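Local coordinates for protein major pollen allergen Jun a 1 (Juniperus ashei, PDB 1PXZ) that has low pectate lyase activity, cleaving pectate by calcium-dependent elimination, and is the major allergen of mountain cedar pollen, built on a right-handed parallel beta-helix, at residues V198-H203 with M230-Y235; A67-F72 with D93-D98. One frame throughout, in Å; residues are numbered along the deposited sequence.

Interaction 1 of 2, residues V198-H203 with M230-Y235; sequences VMLLGH and MPRARY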
loop_
_atom_site.group_PDB
_atom_site.type_symbol
_atom_site.label_atom_id
_atom_site.label_comp_id
_atom_site.label_asym_id
_atom_site.label_seq_id
_atom_site.Cartn_x
_atom_site.Cartn_y
_atom_site.Cartn_z
ATOM N N VAL A 198 -0.792 10.283 3.701
ATOM C CA VAL A 198 -1.180 8.941 3.290
ATOM C C VAL A 198 -0.073 7.956 2.963
ATOM O O VAL A 198 0.002 6.855 3.537
ATOM C CB VAL A 198 -2.116 9.090 2.069
ATOM C CG1 VAL A 198 -2.535 7.745 1.523
ATOM C CG2 VAL A 198 -3.341 9.899 2.516
ATOM N N MET A 199 0.801 8.259 2.001
ATOM C CA MET A 199 1.715 7.226 1.516
ATOM C C MET A 199 3.090 7.818 1.204
ATOM O O MET A 199 3.166 8.747 0.413
ATOM C CB MET A 199 1.083 6.593 0.280
ATOM C CG MET A 199 1.923 5.556 -0.425
ATOM S SD MET A 199 1.156 5.020 -1.961
ATOM C CE MET A 199 -0.560 4.897 -1.517
ATOM N N LEU A 200 4.114 7.281 1.842
ATOM C CA LEU A 200 5.506 7.683 1.734
ATOM C C LEU A 200 6.256 6.575 1.001
ATOM O O LEU A 200 6.332 5.452 1.515
ATOM C CB LEU A 200 6.107 7.913 3.110
ATOM C CG LEU A 200 7.191 8.972 3.250
ATOM C CD1 LEU A 200 6.781 10.266 2.555
ATOM C CD2 LEU A 200 7.497 9.228 4.719
ATOM N N LEU A 201 6.765 6.853 -0.190
ATOM C CA LEU A 201 7.580 5.860 -0.896
ATOM C C LEU A 201 9.014 6.407 -0.961
ATOM O O LEU A 201 9.345 7.222 -1.828
ATOM C CB LEU A 201 7.021 5.574 -2.277
ATOM C CG LEU A 201 5.535 5.261 -2.427
ATOM C CD1 LEU A 201 5.114 5.130 -3.887
ATOM C CD2 LEU A 201 5.177 3.976 -1.684
ATOM N N GLY A 202 9.884 5.997 -0.045
ATOM C CA GLY A 202 11.235 6.529 0.115
ATOM C C GLY A 202 11.243 7.560 1.241
ATOM O O GLY A 202 10.543 8.572 1.148
ATOM N N HIS A 203 12.006 7.337 2.295
ATOM C CA HIS A 203 11.964 8.069 3.540
ATOM C C HIS A 203 12.920 9.235 3.677
ATOM O O HIS A 203 12.550 10.254 4.279
ATOM C CB HIS A 203 12.287 7.120 4.719
ATOM C CG HIS A 203 11.452 7.443 5.925
ATOM N ND1 HIS A 203 10.314 6.739 6.248
ATOM C CD2 HIS A 203 11.586 8.398 6.875
ATOM C CE1 HIS A 203 9.782 7.243 7.349
ATOM N NE2 HIS A 203 10.537 8.254 7.753
ATOM N N MET A 230 -0.037 11.121 -1.990
ATOM C CA MET A 230 -0.811 10.038 -2.595
ATOM C C MET A 230 -0.330 9.671 -3.988
ATOM O O MET A 230 -1.099 9.717 -4.951
ATOM C CB MET A 230 -2.306 10.425 -2.659
ATOM C CG MET A 230 -2.866 10.582 -1.233
ATOM S SD MET A 230 -4.585 11.115 -1.292
ATOM C CE MET A 230 -4.409 12.883 -1.083
ATOM N N PRO A 231 0.915 9.277 -4.171
ATOM C CA PRO A 231 1.940 9.183 -3.144
ATOM C C PRO A 231 2.824 10.412 -3.029
ATOM O O PRO A 231 2.789 11.297 -3.875
ATOM C CB PRO A 231 2.810 8.037 -3.704
ATOM C CG PRO A 231 2.804 8.327 -5.172
ATOM C CD PRO A 231 1.419 8.829 -5.494
ATOM N N ARG A 232 3.645 10.426 -1.982
ATOM C CA ARG A 232 4.841 11.265 -1.932
ATOM C C ARG A 232 6.032 10.314 -2.149
ATOM O O ARG A 232 6.230 9.401 -1.347
ATOM C CB ARG A 232 5.012 12.050 -0.638
ATOM C CG ARG A 232 6.194 13.032 -0.669
ATOM C CD ARG A 232 6.773 13.219 0.721
ATOM N NE ARG A 232 7.638 14.388 0.821
ATOM C CZ ARG A 232 8.895 14.441 0.388
ATOM N NH1 ARG A 232 9.473 13.391 -0.187
ATOM N NH2 ARG A 232 9.616 15.549 0.517
ATOM N N ALA A 233 6.794 10.540 -3.212
ATOM C CA ALA A 233 7.901 9.664 -3.581
ATOM C C ALA A 233 9.272 10.334 -3.545
ATOM O O ALA A 233 9.376 11.545 -3.729
ATOM C CB ALA A 233 7.632 9.181 -5.005
ATOM N N ARG A 234 10.332 9.566 -3.343
ATOM C CA ARG A 234 11.714 10.013 -3.455
ATOM C C ARG A 234 12.565 9.013 -4.247
ATOM O O ARG A 234 12.382 7.815 -4.025
ATOM C CB ARG A 234 12.408 10.128 -2.109
ATOM C CG ARG A 234 11.949 11.180 -1.137
ATOM C CD ARG A 234 12.902 11.218 0.067
ATOM N NE ARG A 234 12.549 12.332 0.936
ATOM C CZ ARG A 234 11.604 12.340 1.862
ATOM N NH1 ARG A 234 10.854 11.278 2.101
ATOM N NH2 ARG A 234 11.405 13.445 2.575
ATOM N N TYR A 235 13.470 9.484 -5.093
ATOM C CA TYR A 235 14.479 8.675 -5.765
ATOM C C TYR A 235 13.999 7.629 -6.743
ATOM O O TYR A 235 14.539 7.499 -7.852
ATOM C CB TYR A 235 15.293 7.915 -4.683
ATOM C CG TYR A 235 16.260 8.865 -4.009
ATOM C CD1 TYR A 235 17.199 9.504 -4.812
ATOM C CD2 TYR A 235 16.244 9.137 -2.654
ATOM C CE1 TYR A 235 18.109 10.388 -4.275
ATOM C CE2 TYR A 235 17.161 10.029 -2.104
ATOM C CZ TYR A 235 18.086 10.647 -2.922
ATOM O OH TYR A 235 19.015 11.533 -2.425
HETATM O O HOH W 1 8.700 10.310 -0.254
#
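With CG anti to its carbonyl carbon (chi1 -67°) and the chain then extended to NE, Arg234 reaches past Gly202 and sets its guanidinium beside the last carbonyls of 198-203. NH1 donates to Gly202 O at 2.9 Å, in the guanidinium plane but tilted 23° from that of the carbonyl. His203 O lies over one guanidinium face; its approach to NH1 is too poorly angled for a hydrogen bond. Arg232 NH1 sits over the centre of the opposite face. Arg232 turns CG anti to its own N (chi1 -174°), running alongside Leu200, whose CD1 meets Arg232 CD at 3.5 Å; Arg232 NH1 bonds Ser256 OG and a water that also donates to Gly202 O. Strands 198-201 and 232-234 are successive parallel rungs of one beta-helix face, joined by nearly straight bonds from Arg232 N to Met199 O (3.0 Å) and from Leu201 N to Arg232 O (2.8 Å); Arg234 N to Leu201 O is more bent. Leu201 and Ala233 lie on the face opposite to Leu200 and Arg232, and both touch Val238 of strand 237-241. There Pro231, after a cis peptide, offers CB to Leu201 CD1 (3.7 Å) and, more distantly, to Met199 SD. Val198 CB packs on Met230 CG at 3.7 Å. On the arginine side His203 bonds weakly to Asp177, a probable calcium ligand, and Arg232 lies near Arg229, the predicted active-site residue.

Interaction 2 of 2, residues A67-F72 with D93-D98; sequences ALWIIF and DGRGAD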
loop_
_atom_site.group_PDB
_atom_site.type_symbol
_atom_site.label_atom_id
_atom_site.label_comp_id
_atom_site.label_asym_id
_atom_site.label_seq_id
_atom_site.Cartn_x
_atom_site.Cartn_y
_atom_site.Cartn_z
ATOM N N ALA A 67 5.274 -21.068 5.136
ATOM C CA ALA A 67 4.281 -20.345 4.350
ATOM C C ALA A 67 2.888 -20.561 4.917
ATOM O O ALA A 67 2.476 -21.710 5.135
ATOM C CB ALA A 67 4.297 -20.772 2.884
ATOM N N LEU A 68 2.157 -19.470 5.162
ATOM C CA LEU A 68 0.810 -19.636 5.699
ATOM C C LEU A 68 -0.151 -18.646 5.037
ATOM O O LEU A 68 0.281 -17.520 4.777
ATOM C CB LEU A 68 0.753 -19.368 7.209
ATOM C CG LEU A 68 1.415 -20.397 8.125
ATOM C CD1 LEU A 68 1.271 -19.923 9.571
ATOM C CD2 LEU A 68 0.817 -21.778 7.905
ATOM N N TRP A 69 -1.376 -19.102 4.841
ATOM C CA TRP A 69 -2.432 -18.240 4.311
ATOM C C TRP A 69 -3.372 -17.981 5.480
ATOM O O TRP A 69 -4.159 -18.882 5.814
ATOM C CB TRP A 69 -3.090 -18.902 3.099
ATOM C CG TRP A 69 -3.961 -17.973 2.304
ATOM C CD1 TRP A 69 -5.183 -17.495 2.646
ATOM C CD2 TRP A 69 -3.659 -17.408 1.016
ATOM N NE1 TRP A 69 -5.669 -16.668 1.658
ATOM C CE2 TRP A 69 -4.751 -16.601 0.656
ATOM C CE3 TRP A 69 -2.565 -17.515 0.152
ATOM C CZ2 TRP A 69 -4.808 -15.887 -0.546
ATOM C CZ3 TRP A 69 -2.613 -16.804 -1.045
ATOM C CH2 TRP A 69 -3.718 -16.013 -1.364
ATOM N N ILE A 70 -3.248 -16.797 6.066
ATOM C CA ILE A 70 -3.986 -16.512 7.303
ATOM C C ILE A 70 -5.374 -15.939 7.049
ATOM O O ILE A 70 -5.561 -14.986 6.288
ATOM C CB ILE A 70 -3.140 -15.581 8.189
ATOM C CG1 ILE A 70 -1.796 -16.218 8.554
ATOM C CG2 ILE A 70 -3.900 -15.122 9.424
ATOM C CD1 ILE A 70 -0.735 -15.201 8.962
ATOM N N ILE A 71 -6.354 -16.582 7.698
ATOM C CA ILE A 71 -7.763 -16.177 7.589
ATOM C C ILE A 71 -8.368 -16.048 8.992
ATOM O O ILE A 71 -7.716 -16.379 9.978
ATOM C CB ILE A 71 -8.596 -17.193 6.811
ATOM C CG1 ILE A 71 -8.554 -18.586 7.466
ATOM C CG2 ILE A 71 -8.150 -17.295 5.359
ATOM C CD1 ILE A 71 -9.594 -19.533 6.912
ATOM N N PHE A 72 -9.593 -15.560 9.099
ATOM C CA PHE A 72 -10.127 -15.236 10.436
ATOM C C PHE A 72 -11.450 -15.953 10.677
ATOM O O PHE A 72 -12.295 -15.947 9.786
ATOM C CB PHE A 72 -10.270 -13.722 10.560
ATOM C CG PHE A 72 -8.954 -12.956 10.474
ATOM C CD1 PHE A 72 -8.386 -12.692 9.235
ATOM C CD2 PHE A 72 -8.294 -12.500 11.593
ATOM C CE1 PHE A 72 -7.179 -12.002 9.126
ATOM C CE2 PHE A 72 -7.095 -11.816 11.499
ATOM C CZ PHE A 72 -6.529 -11.544 10.258
ATOM N N ASP A 93 -5.495 -12.542 4.968
ATOM C CA ASP A 93 -6.653 -12.453 4.083
ATOM C C ASP A 93 -7.916 -12.204 4.898
ATOM O O ASP A 93 -8.414 -13.131 5.553
ATOM C CB ASP A 93 -6.705 -13.746 3.255
ATOM C CG ASP A 93 -7.936 -13.989 2.420
ATOM O OD1 ASP A 93 -8.799 -13.105 2.226
ATOM O OD2 ASP A 93 -8.125 -15.122 1.902
ATOM N N GLY A 94 -8.467 -10.990 4.872
ATOM C CA GLY A 94 -9.683 -10.651 5.599
ATOM C C GLY A 94 -11.006 -10.952 4.942
ATOM O O GLY A 94 -12.079 -10.565 5.419
ATOM N N ARG A 95 -11.020 -11.630 3.788
ATOM C CA ARG A 95 -12.279 -11.940 3.133
ATOM C C ARG A 95 -13.093 -12.882 4.022
ATOM O O ARG A 95 -12.505 -13.840 4.518
ATOM C CB ARG A 95 -12.091 -12.603 1.757
ATOM C CG ARG A 95 -11.557 -11.560 0.734
ATOM C CD ARG A 95 -11.179 -12.295 -0.554
ATOM N NE ARG A 95 -10.111 -13.275 -0.328
ATOM C CZ ARG A 95 -9.587 -14.048 -1.275
ATOM N NH1 ARG A 95 -10.041 -13.953 -2.527
ATOM N NH2 ARG A 95 -8.624 -14.916 -0.984
ATOM N N GLY A 96 -14.372 -12.555 4.155
ATOM C CA GLY A 96 -15.250 -13.468 4.873
ATOM C C GLY A 96 -15.400 -13.058 6.319
ATOM O O GLY A 96 -16.164 -13.655 7.075
ATOM N N ALA A 97 -14.678 -12.031 6.733
ATOM C CA ALA A 97 -14.823 -11.486 8.075
ATOM C C ALA A 97 -14.580 -9.975 8.088
ATOM O O ALA A 97 -13.954 -9.410 7.191
ATOM C CB ALA A 97 -13.850 -12.141 9.051
ATOM N N ASP A 98 -15.101 -9.359 9.153
ATOM C CA ASP A 98 -14.826 -7.944 9.385
ATOM C C ASP A 98 -13.662 -7.841 10.352
ATOM O O ASP A 98 -13.938 -7.913 11.554
ATOM C CB ASP A 98 -16.029 -7.250 10.014
ATOM C CG ASP A 98 -17.235 -7.244 9.096
ATOM O OD1 ASP A 98 -17.022 -7.410 7.873
ATOM O OD2 ASP A 98 -18.368 -7.074 9.600
HETATM O O HOH W 2 -10.590 -14.167 6.733
HETATM O O HOH W 3 -15.065 -14.924 9.780
#
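The Trp69 indole presents its edge to Asp93: NE1 donates to OD2 at 2.9 Å, almost straight (172°), with OD2 in the ring plane and met on its anti side. Ring and carboxylate stand nearly perpendicular, 85° apart. Arg95 NH2 also nears the indole edge at CZ2, while the Phe72 ring takes Asp93 O at its edge, 3.7 Å from CD1. Arg95 grips the carboxylate side-on, NE to OD1 (2.9 Å) and NH2 to OD2 (2.9 Å). OD1 receives Arg95 N from the opposite face of its plane, closing an Asx turn, and OD2 has a further salt bridge to Arg18; so many donors probably hold Asp93 ionised. The site lies where strand 68-72 of the parallel beta-helix meets the end of the next coil's strand, 90-93, and Asp93 N continues their pairing with a bond to Ile70 O (2.8 Å). Beyond it the chain leaves through a type II turn from Gly94 to Ala97. One water bridges Phe72 N, Asp93 O and Arg95 O; another links Phe72 O to Gly96 O. Ala97 CB touches Phe72 CB at 4.2 Å. Outside the pair, Phe40 meets the Trp69 ring and Trp8 makes a cation-pi contact with Arg95.

Both contacts join neighbouring coils of the same beta-helix, but they share no strand: their centres are 28 Å apart, on opposite sides of the chain's centre, and their nearest atoms about 19 Å apart. Each is largely buried. Interaction 1 lies closer to the middle and spans two strands of the eight-strand sheet, so backbone pairing in register and apolar packing dominate, with two arginines in close approach on the side bearing a probable calcium ligand and the predicted active-site arginine. Interaction 2, away from the annotated sites, joins a strand to a turn; there one carboxylate gathers an indole and two arginines, and waters bridge backbones that have parted. Residues 230-235 and 71-72 fall in separate IgE-binding regions.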